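Local coordinates for fatty Acyl-Adenylate Ligase (PDB 3PBK), which belongs to the AMP-binding enzyme family of the ANL superfamily and is seen here with 5'-O-[(S)-(dodecanoyloxy)(hydroxy)phosphoryl]adenosine bound, at residues A[498-503]-A[531-536]; A[461-466]-A[490-495]; A[15-20]-A[239-244]. All blocks are in the same frame, centred on the assembly; numbering follows the deposited sequence.

Interaction 1: residues A[498-503]-A[531-536]; sequences EKIILQ and VTAAID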
ATOM      1  N   GLU A 498     -11.413 -28.315  -6.027  1.00 38.86           N
ATOM      2  CA  GLU A 498     -10.904 -28.565  -4.684  1.00 38.64           C
ATOM      3  C   GLU A 498      -9.489 -29.160  -4.624  1.00 37.27           C
ATOM      4  O   GLU A 498      -9.127 -29.786  -3.631  1.00 38.97           O
ATOM      5  CB  GLU A 498     -11.889 -29.421  -3.883  1.00 40.53           C
ATOM      6  CG  GLU A 498     -13.046 -28.630  -3.274  1.00 42.31           C
ATOM      7  CD  GLU A 498     -13.806 -29.422  -2.208  1.00 44.77           C
ATOM      8  OE1 GLU A 498     -14.002 -28.882  -1.091  1.00 40.10           O
ATOM      9  OE2 GLU A 498     -14.195 -30.586  -2.484  1.00 43.81           O
ATOM     10  N   LYS A 499      -8.693 -28.952  -5.672  1.00 36.01           N
ATOM     11  CA  LYS A 499      -7.287 -29.362  -5.671  1.00 34.71           C
ATOM     12  C   LYS A 499      -6.418 -28.164  -5.302  1.00 32.30           C
ATOM     13  O   LYS A 499      -6.566 -27.092  -5.882  1.00 32.01           O
ATOM     14  CB  LYS A 499      -6.863 -29.885  -7.046  1.00 35.19           C
ATOM     15  CG  LYS A 499      -7.882 -30.801  -7.728  1.00 38.65           C
ATOM     16  CD  LYS A 499      -8.004 -32.149  -7.026  1.00 39.54           C
ATOM     17  CE  LYS A 499      -8.655 -33.189  -7.932  1.00 40.34           C
ATOM     18  NZ  LYS A 499      -8.274 -34.589  -7.558  1.00 39.44           N
ATOM     19  N   ILE A 500      -5.515 -28.339  -4.339  1.00 30.30           N
ATOM     20  CA  ILE A 500      -4.672 -27.230  -3.886  1.00 28.21           C
ATOM     21  C   ILE A 500      -3.427 -27.048  -4.748  1.00 26.21           C
ATOM     22  O   ILE A 500      -2.600 -27.944  -4.850  1.00 26.78           O
ATOM     23  CB  ILE A 500      -4.248 -27.409  -2.409  1.00 27.04           C
ATOM     24  CG1 ILE A 500      -5.421 -27.086  -1.482  1.00 26.26           C
ATOM     25  CG2 ILE A 500      -3.054 -26.528  -2.077  1.00 24.74           C
ATOM     26  CD1 ILE A 500      -5.052 -27.058  -0.032  1.00 24.49           C
ATOM     27  N   ILE A 501      -3.285 -25.888  -5.368  1.00 25.15           N
ATOM     28  CA  ILE A 501      -2.114 -25.658  -6.199  1.00 25.35           C
ATOM     29  C   ILE A 501      -1.159 -24.696  -5.509  1.00 24.64           C
ATOM     30  O   ILE A 501      -1.587 -23.712  -4.913  1.00 24.76           O
ATOM     31  CB  ILE A 501      -2.493 -25.107  -7.600  1.00 26.47           C
ATOM     32  CG1 ILE A 501      -3.226 -26.164  -8.422  1.00 27.26           C
ATOM     33  CG2 ILE A 501      -1.265 -24.629  -8.352  1.00 26.73           C
ATOM     34  CD1 ILE A 501      -4.694 -25.894  -8.571  1.00 30.41           C
ATOM     35  N   LEU A 502       0.132 -24.995  -5.572  1.00 23.53           N
ATOM     36  CA  LEU A 502       1.155 -24.049  -5.153  1.00 23.61           C
ATOM     37  C   LEU A 502       2.024 -23.670  -6.350  1.00 25.32           C
ATOM     38  O   LEU A 502       2.762 -24.505  -6.872  1.00 25.18           O
ATOM     39  CB  LEU A 502       2.036 -24.656  -4.068  1.00 23.45           C
ATOM     40  CG  LEU A 502       3.278 -23.873  -3.636  1.00 22.64           C
ATOM     41  CD1 LEU A 502       2.895 -22.574  -2.967  1.00 23.15           C
ATOM     42  CD2 LEU A 502       4.114 -24.708  -2.693  1.00 22.54           C
ATOM     43  N   GLN A 503       1.941 -22.415  -6.786  1.00 25.25           N
ATOM     44  CA  GLN A 503       2.769 -21.955  -7.887  1.00 25.07           C
ATOM     45  C   GLN A 503       4.027 -21.288  -7.351  1.00 25.20           C
ATOM     46  O   GLN A 503       3.978 -20.535  -6.389  1.00 24.78           O
ATOM     47  CB  GLN A 503       1.988 -21.002  -8.781  1.00 26.30           C
ATOM     48  CG  GLN A 503       0.637 -21.536  -9.190  1.00 26.59           C
ATOM     49  CD  GLN A 503       0.048 -20.795 -10.375  1.00 28.91           C
ATOM     50  OE1 GLN A 503      -0.178 -19.584 -10.327  1.00 30.10           O
ATOM     51  NE2 GLN A 503      -0.210 -21.528 -11.451  1.00 31.00           N
ATOM     52  N   VAL A 531      -2.545 -32.252   3.610  1.00 23.60           N
ATOM     53  CA  VAL A 531      -3.130 -31.879   2.339  1.00 23.85           C
ATOM     54  C   VAL A 531      -2.076 -32.093   1.262  1.00 23.74           C
ATOM     55  O   VAL A 531      -0.895 -31.822   1.482  1.00 23.73           O
ATOM     56  CB  VAL A 531      -3.587 -30.408   2.364  1.00 22.96           C
ATOM     57  CG1 VAL A 531      -2.405 -29.474   2.195  1.00 21.65           C
ATOM     58  CG2 VAL A 531      -4.635 -30.157   1.300  1.00 24.08           C
ATOM     59  N   THR A 532      -2.484 -32.609   0.109  1.00 24.70           N
ATOM     60  CA  THR A 532      -1.527 -32.819  -0.977  1.00 25.91           C
ATOM     61  C   THR A 532      -1.597 -31.678  -1.986  1.00 24.94           C
ATOM     62  O   THR A 532      -2.656 -31.383  -2.539  1.00 24.14           O
ATOM     63  CB  THR A 532      -1.728 -34.172  -1.686  1.00 26.22           C
ATOM     64  OG1 THR A 532      -2.919 -34.127  -2.473  1.00 25.51           O
ATOM     65  CG2 THR A 532      -1.814 -35.314  -0.668  1.00 26.30           C
ATOM     66  N   ALA A 533      -0.460 -31.025  -2.205  1.00 25.83           N
ATOM     67  CA  ALA A 533      -0.407 -29.848  -3.068  1.00 25.45           C
ATOM     68  C   ALA A 533       0.327 -30.127  -4.367  1.00 25.54           C
ATOM     69  O   ALA A 533       1.286 -30.907  -4.402  1.00 25.72           O
ATOM     70  CB  ALA A 533       0.240 -28.685  -2.348  1.00 25.33           C
ATOM     71  N   ALA A 534      -0.132 -29.481  -5.435  1.00 25.51           N
ATOM     72  CA  ALA A 534       0.472 -29.633  -6.751  1.00 24.91           C
ATOM     73  C   ALA A 534       1.463 -28.509  -6.984  1.00 24.65           C
ATOM     74  O   ALA A 534       1.062 -27.371  -7.201  1.00 25.10           O
ATOM     75  CB  ALA A 534      -0.598 -29.623  -7.813  1.00 23.74           C
ATOM     76  N   ILE A 535       2.751 -28.836  -6.922  1.00 24.57           N
ATOM     77  CA  ILE A 535       3.821 -27.861  -7.114  1.00 25.27           C
ATOM     78  C   ILE A 535       3.916 -27.428  -8.584  1.00 26.86           C
ATOM     79  O   ILE A 535       4.091 -28.259  -9.467  1.00 28.03           O
ATOM     80  CB  ILE A 535       5.189 -28.453  -6.681  1.00 25.70           C
ATOM     81  CG1 ILE A 535       5.047 -29.302  -5.411  1.00 25.33           C
ATOM     82  CG2 ILE A 535       6.235 -27.358  -6.517  1.00 25.21           C
ATOM     83  CD1 ILE A 535       4.589 -28.547  -4.198  1.00 24.56           C
ATOM     84  N   ASP A 536       3.798 -26.129  -8.842  1.00 27.05           N
ATOM     85  CA  ASP A 536       3.897 -25.591 -10.196  1.00 27.43           C
ATOM     86  C   ASP A 536       5.114 -24.704 -10.313  1.00 28.64           C
ATOM     87  O   ASP A 536       5.078 -23.564  -9.868  1.00 29.18           O
ATOM     88  CB  ASP A 536       2.665 -24.744 -10.518  1.00 29.05           C
ATOM     89  CG  ASP A 536       1.873 -25.273 -11.698  1.00 32.21           C
ATOM     90  OD1 ASP A 536       2.125 -26.431 -12.107  1.00 33.52           O
ATOM     91  OD2 ASP A 536       1.006 -24.518 -12.217  1.00 32.37           O
TER
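Ile501 pairs with Ala534, Leu502 with Ile535 and Gln503 with Asp536 in parallel register, and the strand axes approach to 4.6 Å at 25° to each other. Three backbone hydrogen bonds alternate between the strands: Ala534 N to Ile500 O (3.0 Å), Leu502 N to Ala534 O (3.0 Å) and Asp536 N to Leu502 O (2.8 Å).

Side chains sort onto two faces. On one, the CD1 of Ile500 meets Val531 CG2 with the two side chains crossing at about a right angle, while Ile500 CG2, anti to its own backbone N, reaches Ala533 CB at 3.9 Å. Leu502 and Ile535 run side by side, touching through CD2 and CD1. The other face carries Ile501 and Ala534, then Gln503 and Asp536; Gln503 NE2 makes a weak hydrogen bond to Asp536 OD2 (3.3 Å), the amide and carboxylate planes 23° apart.

This is the parallel pair of a beta-alpha-beta unit whose crossover is helix 511-529. That helix covers the Leu502–Ile535 face through Ile525 and Ile518; helix 553-564 packs on Ile501 and Gln503, and strand 490-494 flanks strand 500-505 as its antiparallel neighbour.

Interaction 2: residues A[461-466]-A[490-495]; sequences DLIIIR and AIAFVT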
ATOM      1  N   ASP A 461      -8.252 -14.534  -0.302  1.00 24.69           N
ATOM      2  CA  ASP A 461      -7.081 -15.420  -0.365  1.00 24.37           C
ATOM      3  C   ASP A 461      -7.234 -16.730   0.400  1.00 23.57           C
ATOM      4  O   ASP A 461      -6.477 -17.679   0.170  1.00 23.14           O
ATOM      5  CB  ASP A 461      -5.832 -14.707   0.149  1.00 23.85           C
ATOM      6  CG  ASP A 461      -5.420 -13.563  -0.731  1.00 25.46           C
ATOM      7  OD1 ASP A 461      -5.881 -13.534  -1.894  1.00 27.17           O
ATOM      8  OD2 ASP A 461      -4.639 -12.699  -0.260  1.00 25.80           O
ATOM      9  N   LEU A 462      -8.197 -16.780   1.315  1.00 22.84           N
ATOM     10  CA  LEU A 462      -8.324 -17.925   2.206  1.00 22.30           C
ATOM     11  C   LEU A 462      -8.597 -19.206   1.435  1.00 21.18           C
ATOM     12  O   LEU A 462      -9.439 -19.233   0.542  1.00 22.48           O
ATOM     13  CB  LEU A 462      -9.418 -17.674   3.249  1.00 22.93           C
ATOM     14  CG  LEU A 462      -9.660 -18.777   4.288  1.00 22.48           C
ATOM     15  CD1 LEU A 462      -8.414 -18.994   5.149  1.00 20.52           C
ATOM     16  CD2 LEU A 462     -10.888 -18.455   5.150  1.00 20.91           C
ATOM     17  N   ILE A 463      -7.873 -20.264   1.780  1.00 21.20           N
ATOM     18  CA  ILE A 463      -8.082 -21.579   1.175  1.00 22.40           C
ATOM     19  C   ILE A 463      -9.186 -22.330   1.903  1.00 22.99           C
ATOM     20  O   ILE A 463      -8.972 -22.855   3.004  1.00 22.25           O
ATOM     21  CB  ILE A 463      -6.808 -22.442   1.207  1.00 21.50           C
ATOM     22  CG1 ILE A 463      -5.819 -21.967   0.149  1.00 21.61           C
ATOM     23  CG2 ILE A 463      -7.148 -23.903   0.989  1.00 21.90           C
ATOM     24  CD1 ILE A 463      -4.403 -22.389   0.417  1.00 22.15           C
ATOM     25  N   ILE A 464     -10.365 -22.387   1.286  1.00 23.48           N
ATOM     26  CA  ILE A 464     -11.503 -23.045   1.916  1.00 23.02           C
ATOM     27  C   ILE A 464     -11.756 -24.424   1.327  1.00 22.26           C
ATOM     28  O   ILE A 464     -12.152 -24.577   0.177  1.00 22.21           O
ATOM     29  CB  ILE A 464     -12.764 -22.159   1.882  1.00 22.98           C
ATOM     30  CG1 ILE A 464     -12.372 -20.722   2.242  1.00 22.09           C
ATOM     31  CG2 ILE A 464     -13.826 -22.694   2.858  1.00 22.37           C
ATOM     32  CD1 ILE A 464     -13.215 -19.676   1.588  1.00 22.57           C
ATOM     33  N   ILE A 465     -11.477 -25.435   2.132  1.00 23.28           N
ATOM     34  CA  ILE A 465     -11.752 -26.805   1.743  1.00 25.67           C
ATOM     35  C   ILE A 465     -12.797 -27.376   2.702  1.00 26.05           C
ATOM     36  O   ILE A 465     -13.314 -26.648   3.559  1.00 25.72           O
ATOM     37  CB  ILE A 465     -10.459 -27.674   1.673  1.00 25.13           C
ATOM     38  CG1 ILE A 465      -9.767 -27.762   3.023  1.00 23.30           C
ATOM     39  CG2 ILE A 465      -9.470 -27.116   0.643  1.00 23.49           C
ATOM     40  CD1 ILE A 465      -8.337 -28.263   2.904  1.00 22.58           C
ATOM     41  N   ARG A 466     -13.127 -28.655   2.547  1.00 27.40           N
ATOM     42  CA  ARG A 466     -14.183 -29.269   3.349  1.00 27.98           C
ATOM     43  C   ARG A 466     -13.897 -29.152   4.835  1.00 27.16           C
ATOM     44  O   ARG A 466     -12.941 -29.749   5.340  1.00 28.17           O
ATOM     45  CB  ARG A 466     -14.369 -30.744   2.980  1.00 31.82           C
ATOM     46  CG  ARG A 466     -15.101 -30.956   1.673  1.00 37.29           C
ATOM     47  CD  ARG A 466     -15.037 -32.399   1.200  1.00 39.19           C
ATOM     48  NE  ARG A 466     -15.237 -32.468  -0.245  1.00 42.80           N
ATOM     49  CZ  ARG A 466     -15.686 -33.536  -0.896  1.00 43.77           C
ATOM     50  NH1 ARG A 466     -15.993 -34.642  -0.226  1.00 43.32           N
ATOM     51  NH2 ARG A 466     -15.833 -33.496  -2.218  1.00 44.29           N
ATOM     52  N   ALA A 490       6.149 -17.539  -4.086  1.00 27.48           N
ATOM     53  CA  ALA A 490       5.214 -18.655  -3.993  1.00 26.60           C
ATOM     54  C   ALA A 490       3.788 -18.199  -3.709  1.00 25.84           C
ATOM     55  O   ALA A 490       3.558 -17.383  -2.817  1.00 25.22           O
ATOM     56  CB  ALA A 490       5.678 -19.652  -2.935  1.00 25.10           C
ATOM     57  N   ILE A 491       2.849 -18.739  -4.489  1.00 25.59           N
ATOM     58  CA  ILE A 491       1.423 -18.461  -4.363  1.00 25.06           C
ATOM     59  C   ILE A 491       0.644 -19.754  -4.163  1.00 25.27           C
ATOM     60  O   ILE A 491       0.822 -20.720  -4.916  1.00 24.52           O
ATOM     61  CB  ILE A 491       0.866 -17.858  -5.638  1.00 26.22           C
ATOM     62  CG1 ILE A 491       1.653 -16.626  -6.038  1.00 30.08           C
ATOM     63  CG2 ILE A 491      -0.600 -17.519  -5.466  1.00 27.84           C
ATOM     64  CD1 ILE A 491       1.423 -16.250  -7.489  1.00 35.96           C
ATOM     65  N   ALA A 492      -0.233 -19.766  -3.163  1.00 24.63           N
ATOM     66  CA  ALA A 492      -1.080 -20.921  -2.920  1.00 23.99           C
ATOM     67  C   ALA A 492      -2.559 -20.555  -3.038  1.00 24.52           C
ATOM     68  O   ALA A 492      -2.986 -19.477  -2.639  1.00 24.49           O
ATOM     69  CB  ALA A 492      -0.771 -21.531  -1.567  1.00 22.41           C
ATOM     70  N   PHE A 493      -3.333 -21.461  -3.617  1.00 25.84           N
ATOM     71  CA  PHE A 493      -4.775 -21.294  -3.699  1.00 26.64           C
ATOM     72  C   PHE A 493      -5.428 -22.639  -3.977  1.00 26.71           C
ATOM     73  O   PHE A 493      -4.748 -23.619  -4.304  1.00 26.24           O
ATOM     74  CB  PHE A 493      -5.146 -20.276  -4.774  1.00 27.62           C
ATOM     75  CG  PHE A 493      -4.670 -20.645  -6.145  1.00 28.49           C
ATOM     76  CD1 PHE A 493      -3.422 -20.245  -6.591  1.00 28.53           C
ATOM     77  CD2 PHE A 493      -5.471 -21.391  -6.993  1.00 29.21           C
ATOM     78  CE1 PHE A 493      -2.985 -20.583  -7.858  1.00 29.30           C
ATOM     79  CE2 PHE A 493      -5.038 -21.734  -8.251  1.00 30.07           C
ATOM     80  CZ  PHE A 493      -3.793 -21.329  -8.685  1.00 30.45           C
ATOM     81  N   VAL A 494      -6.744 -22.693  -3.832  1.00 27.55           N
ATOM     82  CA  VAL A 494      -7.461 -23.926  -4.107  1.00 29.18           C
ATOM     83  C   VAL A 494      -8.286 -23.798  -5.381  1.00 31.26           C
ATOM     84  O   VAL A 494      -9.020 -22.830  -5.573  1.00 30.75           O
ATOM     85  CB  VAL A 494      -8.344 -24.373  -2.921  1.00 27.73           C
ATOM     86  CG1 VAL A 494      -9.273 -23.258  -2.481  1.00 26.83           C
ATOM     87  CG2 VAL A 494      -9.122 -25.617  -3.285  1.00 30.97           C
ATOM     88  N   THR A 495      -8.132 -24.778  -6.263  1.00 33.35           N
ATOM     89  CA  THR A 495      -8.846 -24.802  -7.528  1.00 34.72           C
ATOM     90  C   THR A 495     -10.329 -25.061  -7.285  1.00 36.30           C
ATOM     91  O   THR A 495     -10.726 -25.475  -6.195  1.00 35.99           O
ATOM     92  CB  THR A 495      -8.245 -25.859  -8.469  1.00 36.45           C
ATOM     93  OG1 THR A 495      -8.468 -25.462  -9.822  1.00 41.71           O
ATOM     94  CG2 THR A 495      -8.847 -27.231  -8.227  1.00 35.63           C
TER
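Ile463 and Val494 carry this contact, their side chains crossing obliquely; of all residues in the two segments, these two have the nearest CA atoms. The evidence against sheet pairing is direct: the axes of strands 463-465 and 490-494 stay 6.6 Å apart at 31°, and the segments share no hydrogen bond. Val494 directs its CB at the facing segment. Ile463 starts off to one side, yet its end bends in and lies along the backbone of strand 490-494, so that three consecutive residues feel different parts of it.

Those parts can be told apart. The gamma methyl CG2 of Ile463 rests on Val494 CB at 4.1 Å. CG1, set beside the backbone N by a chi1 of -76°, lies 4.0 Å from the CA of Phe493. From there the nearly extended second torsion (159°) carries CD1 further back along the strand, to within 4.2 Å of Ala492 CB. Val494 in turn divides its branches: CG1 faces the backbone N of Ile464 at 4.0 Å, whereas CG2 meets CG2 of Ile465 at 4.2 Å. The Phe493 ring turns away toward Lys557 of helix 553-564 and Gln503.

The contact thus lays the small 463-465/468-470 hairpin against the edge strand of a three-stranded sheet, with Ile500 and Pro472 also touching Ile463. Polar ties are made to other partners: Arg466 NE forms a salt bridge with Glu498 OE2, and Ala492 N donates to Glu476 OE2. Between the two segments the side-chain-to-side-chain contacts are all aliphatic, while Ile463 CG1 and Val494 CG1 also rest on backbone atoms. Such an apolar, undirected interface is consistent with cohesion through burial and van der Waals packing.

Interaction 3: residues A[15-20]-A[239-244]; sequences RYADFP and PVATQL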
ATOM      1  N   ARG A  15       1.286  21.750  13.716  1.00 25.24           N
ATOM      2  CA  ARG A  15      -0.146  21.458  13.760  1.00 24.61           C
ATOM      3  C   ARG A  15      -0.410  20.091  13.154  1.00 24.75           C
ATOM      4  O   ARG A  15       0.116  19.766  12.085  1.00 24.26           O
ATOM      5  CB  ARG A  15      -0.953  22.519  13.026  1.00 24.20           C
ATOM      6  CG  ARG A  15      -0.950  23.871  13.701  1.00 25.05           C
ATOM      7  CD  ARG A  15      -1.900  24.821  13.005  1.00 24.76           C
ATOM      8  NE  ARG A  15      -3.233  24.242  12.865  1.00 25.43           N
ATOM      9  CZ  ARG A  15      -4.262  24.887  12.325  1.00 25.28           C
ATOM     10  NH1 ARG A  15      -4.081  26.123  11.885  1.00 25.40           N
ATOM     11  NH2 ARG A  15      -5.458  24.309  12.227  1.00 23.87           N
ATOM     12  N   TYR A  16      -1.232  19.298  13.839  1.00 24.16           N
ATOM     13  CA  TYR A  16      -1.394  17.887  13.505  1.00 23.24           C
ATOM     14  C   TYR A  16      -2.570  17.611  12.586  1.00 22.45           C
ATOM     15  O   TYR A  16      -3.560  17.019  13.010  1.00 22.30           O
ATOM     16  CB  TYR A  16      -1.554  17.050  14.775  1.00 23.17           C
ATOM     17  CG  TYR A  16      -0.280  16.865  15.568  1.00 24.56           C
ATOM     18  CD1 TYR A  16       0.425  17.961  16.048  1.00 26.81           C
ATOM     19  CD2 TYR A  16       0.208  15.593  15.860  1.00 24.62           C
ATOM     20  CE1 TYR A  16       1.587  17.803  16.785  1.00 26.93           C
ATOM     21  CE2 TYR A  16       1.375  15.424  16.598  1.00 25.25           C
ATOM     22  CZ  TYR A  16       2.055  16.538  17.057  1.00 26.69           C
ATOM     23  OH  TYR A  16       3.212  16.402  17.784  1.00 27.14           O
ATOM     24  N   ALA A  17      -2.455  18.022  11.329  1.00 21.35           N
ATOM     25  CA  ALA A  17      -3.513  17.778  10.360  1.00 21.74           C
ATOM     26  C   ALA A  17      -4.842  18.473  10.755  1.00 23.29           C
ATOM     27  O   ALA A  17      -5.898  18.206  10.172  1.00 22.71           O
ATOM     28  CB  ALA A  17      -3.702  16.275  10.158  1.00 19.61           C
ATOM     29  N   ASP A  18      -4.755  19.351  11.759  1.00 23.38           N
ATOM     30  CA  ASP A  18      -5.803  20.282  12.194  1.00 22.40           C
ATOM     31  C   ASP A  18      -6.830  20.775  11.186  1.00 23.10           C
ATOM     32  O   ASP A  18      -7.906  21.208  11.576  1.00 23.31           O
ATOM     33  CB  ASP A  18      -5.128  21.547  12.692  1.00 23.11           C
ATOM     34  CG  ASP A  18      -4.842  21.506  14.147  1.00 26.04           C
ATOM     35  OD1 ASP A  18      -5.796  21.695  14.931  1.00 27.19           O
ATOM     36  OD2 ASP A  18      -3.660  21.297  14.511  1.00 28.41           O
ATOM     37  N   PHE A  19      -6.485  20.765   9.904  1.00 22.85           N
ATOM     38  CA  PHE A  19      -7.238  21.514   8.901  1.00 22.39           C
ATOM     39  C   PHE A  19      -8.438  20.806   8.289  1.00 22.47           C
ATOM     40  O   PHE A  19      -8.515  19.571   8.274  1.00 21.80           O
ATOM     41  CB  PHE A  19      -6.292  21.969   7.798  1.00 22.47           C
ATOM     42  CG  PHE A  19      -4.966  22.388   8.312  1.00 22.69           C
ATOM     43  CD1 PHE A  19      -4.736  23.703   8.666  1.00 22.79           C
ATOM     44  CD2 PHE A  19      -3.960  21.458   8.484  1.00 22.26           C
ATOM     45  CE1 PHE A  19      -3.523  24.092   9.154  1.00 22.72           C
ATOM     46  CE2 PHE A  19      -2.747  21.836   8.972  1.00 23.07           C
ATOM     47  CZ  PHE A  19      -2.526  23.160   9.312  1.00 23.85           C
ATOM     48  N   PRO A  20      -9.380  21.610   7.773  1.00 22.46           N
ATOM     49  CA  PRO A  20     -10.594  21.182   7.075  1.00 22.77           C
ATOM     50  C   PRO A  20     -10.290  20.601   5.700  1.00 22.02           C
ATOM     51  O   PRO A  20     -10.939  19.648   5.268  1.00 21.26           O
ATOM     52  CB  PRO A  20     -11.373  22.493   6.894  1.00 23.52           C
ATOM     53  CG  PRO A  20     -10.717  23.483   7.815  1.00 24.00           C
ATOM     54  CD  PRO A  20      -9.305  23.074   7.904  1.00 22.53           C
ATOM     55  N   PRO A 239       3.506  14.469   5.462  1.00 18.96           N
ATOM     56  CA  PRO A 239       4.517  15.507   5.705  1.00 19.75           C
ATOM     57  C   PRO A 239       3.995  16.923   5.370  1.00 21.19           C
ATOM     58  O   PRO A 239       4.516  17.918   5.875  1.00 21.92           O
ATOM     59  CB  PRO A 239       5.659  15.119   4.764  1.00 18.58           C
ATOM     60  CG  PRO A 239       5.431  13.699   4.452  1.00 18.56           C
ATOM     61  CD  PRO A 239       3.956  13.493   4.461  1.00 18.05           C
ATOM     62  N   VAL A 240       2.968  17.020   4.535  1.00 20.20           N
ATOM     63  CA  VAL A 240       2.420  18.321   4.199  1.00 20.31           C
ATOM     64  C   VAL A 240       1.490  18.846   5.289  1.00 21.02           C
ATOM     65  O   VAL A 240       1.495  20.041   5.603  1.00 22.21           O
ATOM     66  CB  VAL A 240       1.685  18.276   2.864  1.00 20.34           C
ATOM     67  CG1 VAL A 240       0.709  19.417   2.760  1.00 20.52           C
ATOM     68  CG2 VAL A 240       2.688  18.317   1.720  1.00 20.76           C
ATOM     69  N   ALA A 241       0.705  17.950   5.879  1.00 21.01           N
ATOM     70  CA  ALA A 241      -0.293  18.339   6.880  1.00 21.22           C
ATOM     71  C   ALA A 241       0.331  18.486   8.261  1.00 21.16           C
ATOM     72  O   ALA A 241      -0.338  18.798   9.243  1.00 21.15           O
ATOM     73  CB  ALA A 241      -1.410  17.321   6.913  1.00 20.16           C
ATOM     74  N   THR A 242       1.635  18.273   8.312  1.00 21.59           N
ATOM     75  CA  THR A 242       2.351  18.190   9.564  1.00 21.75           C
ATOM     76  C   THR A 242       3.552  19.131   9.497  1.00 21.64           C
ATOM     77  O   THR A 242       4.332  19.244  10.440  1.00 22.60           O
ATOM     78  CB  THR A 242       2.775  16.725   9.814  1.00 22.24           C
ATOM     79  OG1 THR A 242       1.607  15.924  10.079  1.00 21.26           O
ATOM     80  CG2 THR A 242       3.706  16.627  10.985  1.00 23.92           C
ATOM     81  N   GLN A 243       3.668  19.828   8.373  1.00 20.96           N
ATOM     82  CA  GLN A 243       4.761  20.754   8.132  1.00 21.38           C
ATOM     83  C   GLN A 243       6.109  20.131   8.428  1.00 21.93           C
ATOM     84  O   GLN A 243       7.016  20.817   8.897  1.00 22.50           O
ATOM     85  CB  GLN A 243       4.603  22.020   8.959  1.00 21.44           C
ATOM     86  CG  GLN A 243       3.188  22.481   9.080  1.00 21.79           C
ATOM     87  CD  GLN A 243       2.618  22.141  10.425  1.00 23.90           C
ATOM     88  OE1 GLN A 243       1.468  21.715  10.541  1.00 24.77           O
ATOM     89  NE2 GLN A 243       3.430  22.310  11.463  1.00 24.79           N
ATOM     90  N   LEU A 244       6.222  18.834   8.140  1.00 22.31           N
ATOM     91  CA  LEU A 244       7.443  18.041   8.328  1.00 21.72           C
ATOM     92  C   LEU A 244       8.139  17.737   7.004  1.00 21.17           C
ATOM     93  O   LEU A 244       7.490  17.439   6.011  1.00 21.86           O
ATOM     94  CB  LEU A 244       7.107  16.708   9.001  1.00 21.54           C
ATOM     95  CG  LEU A 244       6.755  16.706  10.486  1.00 21.94           C
ATOM     96  CD1 LEU A 244       6.851  15.301  11.042  1.00 21.93           C
ATOM     97  CD2 LEU A 244       7.665  17.640  11.255  1.00 22.72           C
TER
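Ala17 donates its backbone N-H to Ala241 O, joining an inverse gamma turn centred on Tyr16 to the weakly bonded last turn of helix 229-241. The helix is kinked at Pro239, and the proline nitrogen has no N-H to give to the preceding turn, which fits the kink. The side chains of Pro239 and Val240 pack against Tyr51 of helix 51-67.

Ala241 is the point of closest backbone pairing, its CA 4.8 Å from that of Ala17. The bond from Ala17 N measures 3.1 Å and is bent, with 140° at the hydrogen, and the donor is tilted 30° from the carbonyl plane. Ala17 N also has a weak bond to Arg15 O, the one that closes the gamma turn. Beside the bond the two methyl groups meet, Ala241 CB to Ala17 CB at 4.1 Å. The same Ala241 carbonyl lies in plane at the edge of the Phe19 ring, 3.9 Å from CE2, so a polar bond and an aromatic edge converge on one oxygen.

Thr242 follows opposite Tyr16. Its side chain packs on Ser208 of helix 197-211 and comes within about 7 Å of the bound 5'-O-[(S)-(dodecanoyloxy)(hydroxy)phosphoryl]adenosine, while Tyr16 heads away and its OH is hydrogen-bonded to Leu214 O.

Gln243 aims its CB toward residues 15-20. With CG beside the backbone N and a bend at chi2 (103°), its terminal amide comes to lie against the backbone of Arg15, CD being 3.6 Å from Arg15 N. Tyr28 of helix 22-29 touches this side chain and makes a cation-pi contact with Arg15. Leu244 N returns to Pro239 O (3.0 Å), a hydrogen bond spanning the weakly bonded end of the helix.

How the interactions relate
Along the chain the contacts come in series: interaction 3 closes first, then interaction 2, then interaction 1. The last two are neighbours, with centres about 9 Å apart. Both reach the mixed sheet ordered 490-494, 500-505, 533-538, interaction 2 through strand 490-494 alone. The adjoining strands are tied by probable hydrogen bonds from Gln503 N to Ile491 O and from Ile501 N to Phe493 O, and the hairpin 463-470 packs on this sheet through side chains, consistent with the small C-terminal domain of ANL enzymes. Interaction 3 lies on the opposite side of the chain's centre, about 49 Å from interaction 1 and about 43 Å from interaction 2 between centres, and packs the N-terminal loop onto the larger body.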